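Local atomic coordinates of hypothetical protein PH1952 (Pyrococcus horikoshii, PDB entry 1ZJJ), a protein that probably acts as a magnesium-dependent phosphatase of the haloacid dehalogenase (HAD) superfamily, although its natural substrate is not known. Residues Arg74-Ser78 and Lys79-Pro83; Leu256-Tyr259 and Leu260-Leu263. All blocks are in the same frame, centred on the assembly; numbering follows the deposited sequence.

Contacts 1 and 2 each close a helix at its C-terminal end, with no shared element: the centres lie about 39 Å apart, the nearest atoms about 23 Å. Contact 1 ends helix 69-80 before the first strand of the four-stranded sheet and is largely superficial, with M77 its one buried residue. Contact 2 ends helix 256-261 and the chain itself, packed on the six-stranded parallel sheet that carries the magnesium site; L256 and I257 are buried, while D258 and the last three residues are exposed. In contact 1 a tyrosine ring meets a histidine and a leucine, and water joins two carbonyls; in contact 2 a threonine doubly binds one carbonyl and aliphatic chains run side by side.

Contact 1 (Arg74-Ser78 and Lys79-Pro83); sequences RLYMS and KHLDP
Y76 and H80 meet one turn apart, in the last turn of helix 69-80. A chi1 of 173° sets CG of Y76 beside the carbonyl carbon, from where the ring touches H80 and L81. From CB outward, CD1 of Y76 lies 3.5 Å from CD2 of H80, as does CE1. On the far branch CE2 of Y76 reaches CD1 of L81 (4.1 Å), a methyl that also rests on CG of M77. CZ of Y76 then meets CB of H80 (4.1 Å), which sits over one face of the phenol, near its rim. The ring planes are inclined at 44°. Were Y76 an alanine, the H80 ring and the L81 methyl would probably lose the aromatic surface they both touch.

H80 N bonds to Y76 O (2.8 Å) and L81 N to M77 O (3.0 Å). L81 then leaves the helix, and a water donates to both S78 O and L81 O. H80 NE2 is hydrogen-bonded to E194 of helix 190-199, and K79 NZ forms a salt bridge with it. The helix leads here into strand 86-89, the edge of the smaller four-stranded parallel sheet; M77 packs on helix 92-101 and neighbouring strand 121-124, where L81 touches H121.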
loop_
_atom_site.group_PDB
_atom_site.type_symbol
_atom_site.label_atom_id
_atom_site.label_comp_id
_atom_site.label_asym_id
_atom_site.label_seq_id
_atom_site.Cartn_x
_atom_site.Cartn_y
_atom_site.Cartn_z
ATOM N N ARG B 74 -1.463 -1.413 22.493
ATOM C CA ARG B 74 -2.334 -2.011 23.502
ATOM C C ARG B 74 -2.743 -0.953 24.523
ATOM O O ARG B 74 -3.919 -0.831 24.861
ATOM C CB ARG B 74 -1.629 -3.172 24.223
ATOM C CG ARG B 74 -2.294 -3.577 25.549
ATOM C CD ARG B 74 -1.852 -4.966 26.049
ATOM N NE ARG B 74 -0.458 -5.048 26.492
ATOM C CZ ARG B 74 0.020 -4.513 27.617
ATOM N NH1 ARG B 74 -0.777 -3.840 28.439
ATOM N NH2 ARG B 74 1.298 -4.664 27.933
ATOM N N LEU B 75 -1.768 -0.187 25.011
ATOM C CA LEU B 75 -2.039 0.858 25.998
ATOM C C LEU B 75 -2.988 1.928 25.452
ATOM O O LEU B 75 -3.854 2.433 26.175
ATOM C CB LEU B 75 -0.727 1.503 26.467
ATOM C CG LEU B 75 0.257 0.563 27.183
ATOM C CD1 LEU B 75 1.527 1.311 27.537
ATOM C CD2 LEU B 75 -0.390 -0.002 28.441
ATOM N N TYR B 76 -2.827 2.274 24.181
ATOM C CA TYR B 76 -3.699 3.265 23.562
ATOM C C TYR B 76 -5.136 2.731 23.509
ATOM O O TYR B 76 -6.083 3.418 23.897
ATOM C CB TYR B 76 -3.229 3.582 22.139
ATOM C CG TYR B 76 -4.197 4.469 21.398
ATOM C CD1 TYR B 76 -4.248 5.843 21.646
ATOM C CD2 TYR B 76 -5.128 3.924 20.513
ATOM C CE1 TYR B 76 -5.209 6.646 21.035
ATOM C CE2 TYR B 76 -6.089 4.715 19.899
ATOM C CZ TYR B 76 -6.126 6.073 20.166
ATOM O OH TYR B 76 -7.095 6.847 19.571
ATOM N N MET B 77 -5.286 1.502 23.016
ATOM C CA MET B 77 -6.595 0.869 22.900
ATOM C C MET B 77 -7.290 0.774 24.257
ATOM O O MET B 77 -8.463 1.111 24.388
ATOM C CB MET B 77 -6.446 -0.526 22.281
ATOM C CG MET B 77 -5.921 -0.486 20.853
ATOM S SD MET B 77 -5.496 -2.098 20.175
ATOM C CE MET B 77 -7.124 -2.667 19.684
ATOM N N SER B 78 -6.554 0.323 25.266
ATOM C CA SER B 78 -7.098 0.184 26.605
ATOM C C SER B 78 -7.609 1.512 27.169
ATOM O O SER B 78 -8.683 1.576 27.774
ATOM C CB SER B 78 -6.028 -0.389 27.533
ATOM O OG SER B 78 -6.587 -0.781 28.770
ATOM N N LYS B 79 -6.839 2.571 26.953
ATOM C CA LYS B 79 -7.183 3.890 27.463
ATOM C C LYS B 79 -8.216 4.692 26.680
ATOM O O LYS B 79 -9.014 5.411 27.279
ATOM C CB LYS B 79 -5.911 4.735 27.585
ATOM C CG LYS B 79 -6.120 6.088 28.232
ATOM C CD LYS B 79 -4.800 6.830 28.384
ATOM C CE LYS B 79 -4.958 7.996 29.341
ATOM N NZ LYS B 79 -3.749 8.863 29.395
ATOM N N HIS B 80 -8.223 4.555 25.358
ATOM C CA HIS B 80 -9.114 5.357 24.527
ATOM C C HIS B 80 -10.185 4.684 23.673
ATOM O O HIS B 80 -10.928 5.375 22.986
ATOM C CB HIS B 80 -8.258 6.243 23.612
ATOM C CG HIS B 80 -7.301 7.125 24.347
ATOM N ND1 HIS B 80 -7.716 8.160 25.159
ATOM C CD2 HIS B 80 -5.947 7.121 24.409
ATOM C CE1 HIS B 80 -6.661 8.755 25.687
ATOM N NE2 HIS B 80 -5.574 8.142 25.248
ATOM N N LEU B 81 -10.283 3.361 23.690
ATOM C CA LEU B 81 -11.294 2.715 22.859
ATOM C C LEU B 81 -12.186 1.788 23.665
ATOM O O LEU B 81 -11.895 1.485 24.822
ATOM C CB LEU B 81 -10.623 1.936 21.724
ATOM C CG LEU B 81 -9.669 2.730 20.821
ATOM C CD1 LEU B 81 -8.975 1.767 19.854
ATOM C CD2 LEU B 81 -10.432 3.808 20.048
ATOM N N ASP B 82 -13.278 1.343 23.054
ATOM C CA ASP B 82 -14.202 0.438 23.728
ATOM C C ASP B 82 -13.875 -0.998 23.360
ATOM O O ASP B 82 -13.755 -1.334 22.188
ATOM C CB ASP B 82 -15.636 0.766 23.337
ATOM C CG ASP B 82 -15.978 2.214 23.578
ATOM O OD1 ASP B 82 -15.779 2.692 24.715
ATOM O OD2 ASP B 82 -16.436 2.873 22.626
ATOM N N PRO B 83 -13.737 -1.870 24.365
ATOM C CA PRO B 83 -13.415 -3.275 24.119
ATOM C C PRO B 83 -14.282 -3.911 23.034
ATOM O O PRO B 83 -15.502 -3.756 23.025
ATOM C CB PRO B 83 -13.621 -3.913 25.489
ATOM C CG PRO B 83 -13.245 -2.805 26.424
ATOM C CD PRO B 83 -13.955 -1.630 25.801
HETATM O O HOH W 1 -10.777 0.121 27.079
#

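Contact 2 (Leu256-Tyr259 and Leu260-Leu263)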
loop_
_atom_site.group_PDB
_atom_site.type_symbol
_atom_site.label_atom_id
_atom_site.label_comp_id
_atom_site.label_asym_id
_atom_site.label_seq_id
_atom_site.Cartn_x
_atom_site.Cartn_y
_atom_site.Cartn_z
ATOM N N LEU B 256 27.329 10.808 24.595
ATOM C CA LEU B 256 26.337 11.413 25.476
ATOM C C LEU B 256 26.894 11.547 26.881
ATOM O O LEU B 256 26.452 12.394 27.648
ATOM C CB LEU B 256 25.063 10.565 25.542
ATOM C CG LEU B 256 23.910 10.916 24.605
ATOM C CD1 LEU B 256 22.736 9.971 24.891
ATOM C CD2 LEU B 256 23.487 12.364 24.815
ATOM N N ILE B 257 27.857 10.698 27.216
ATOM C CA ILE B 257 28.456 10.728 28.544
ATOM C C ILE B 257 29.172 12.051 28.816
ATOM O O ILE B 257 28.885 12.728 29.803
ATOM C CB ILE B 257 29.445 9.562 28.725
ATOM C CG1 ILE B 257 28.695 8.228 28.621
ATOM C CG2 ILE B 257 30.143 9.671 30.075
ATOM C CD1 ILE B 257 29.595 7.013 28.660
ATOM N N ASP B 258 30.100 12.428 27.946
ATOM C CA ASP B 258 30.811 13.679 28.165
ATOM C C ASP B 258 29.902 14.878 27.948
ATOM O O ASP B 258 30.105 15.933 28.550
ATOM C CB ASP B 258 32.064 13.752 27.287
ATOM C CG ASP B 258 33.252 13.042 27.923
ATOM O OD1 ASP B 258 34.337 13.004 27.310
ATOM O OD2 ASP B 258 33.097 12.517 29.046
ATOM N N TYR B 259 28.883 14.719 27.109
ATOM C CA TYR B 259 27.950 15.817 26.888
ATOM C C TYR B 259 27.222 16.113 28.197
ATOM O O TYR B 259 27.039 17.271 28.577
ATOM C CB TYR B 259 26.909 15.458 25.831
ATOM C CG TYR B 259 25.922 16.573 25.595
ATOM C CD1 TYR B 259 26.318 17.750 24.960
ATOM C CD2 TYR B 259 24.598 16.463 26.014
ATOM C CE1 TYR B 259 25.414 18.793 24.746
ATOM C CE2 TYR B 259 23.691 17.495 25.804
ATOM C CZ TYR B 259 24.104 18.655 25.165
ATOM O OH TYR B 259 23.190 19.657 24.919
ATOM N N LEU B 260 26.812 15.046 28.877
ATOM C CA LEU B 260 26.097 15.150 30.141
ATOM C C LEU B 260 26.988 15.655 31.269
ATOM O O LEU B 260 26.526 16.360 32.161
ATOM C CB LEU B 260 25.507 13.785 30.518
ATOM C CG LEU B 260 24.219 13.372 29.799
ATOM C CD1 LEU B 260 24.033 11.869 29.909
ATOM C CD2 LEU B 260 23.028 14.113 30.394
ATOM N N LYS B 261 28.266 15.292 31.224
ATOM C CA LYS B 261 29.215 15.702 32.258
ATOM C C LYS B 261 29.670 17.154 32.145
ATOM O O LYS B 261 30.084 17.760 33.133
ATOM C CB LYS B 261 30.456 14.800 32.232
ATOM C CG LYS B 261 30.222 13.371 32.669
ATOM C CD LYS B 261 31.535 12.609 32.683
ATOM C CE LYS B 261 31.341 11.162 33.077
ATOM N NZ LYS B 261 32.645 10.439 33.063
ATOM N N THR B 262 29.601 17.700 30.936
ATOM C CA THR B 262 30.022 19.069 30.677
ATOM C C THR B 262 28.807 19.976 30.545
ATOM O O THR B 262 28.898 21.114 30.076
ATOM C CB THR B 262 30.871 19.153 29.393
ATOM O OG1 THR B 262 30.094 18.733 28.267
ATOM C CG2 THR B 262 32.090 18.250 29.515
ATOM N N LEU B 263 27.668 19.459 30.991
ATOM C CA LEU B 263 26.397 20.171 30.927
ATOM C C LEU B 263 25.911 20.226 29.482
ATOM O O LEU B 263 24.798 19.707 29.235
ATOM C CB LEU B 263 26.528 21.588 31.511
ATOM C CG LEU B 263 26.126 22.846 30.722
ATOM C CD1 LEU B 263 24.678 22.794 30.241
ATOM C CD2 LEU B 263 26.323 24.045 31.624
ATOM O OXT LEU B 263 26.640 20.772 28.616
#
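D258 O is gripped twice by T262: OG1 donates to it at 2.8 Å and the backbone N at 3.0 Å, from opposite faces of the carbonyl plane. The hydroxyl can fold back this way because OG1 stands between its own backbone N and carbonyl carbon (chi1 62°), and CG2 of T262 also lies against the same oxygen. The backbone bond is bent, 136° at the hydrogen, consistent with T262 being where the helical geometry ends. Upstream, the regular i to i+4 bonds remain, L260 N to L256 O and K261 N to I257 O.

Helix 256-261 is the last element of the HAD-type α/β fold, lying against its central parallel sheet: L256 touches F6, V208 and L250, Y259 reaches W206 and L248, and L260 touches W206, I4, and F28 and L29 of helix 22-31.

I257 and K261 run side by side along the flank facing helix 22-31, I257 on L25 and K261 on F28. K261 is extended, with its CE 3.6 Å from CG2 of I257 and its CG 3.2 Å from I257 O. D258 crosses this chain, its OD2 4.0 Å from CD of K261 and 4.5 Å from NZ of K261, too far for a salt bridge, although the opposite charges probably still attract. L263 O of the terminal carboxylate lies above one face of the Y259 ring, 4.2 Å from its plane and toward the rim.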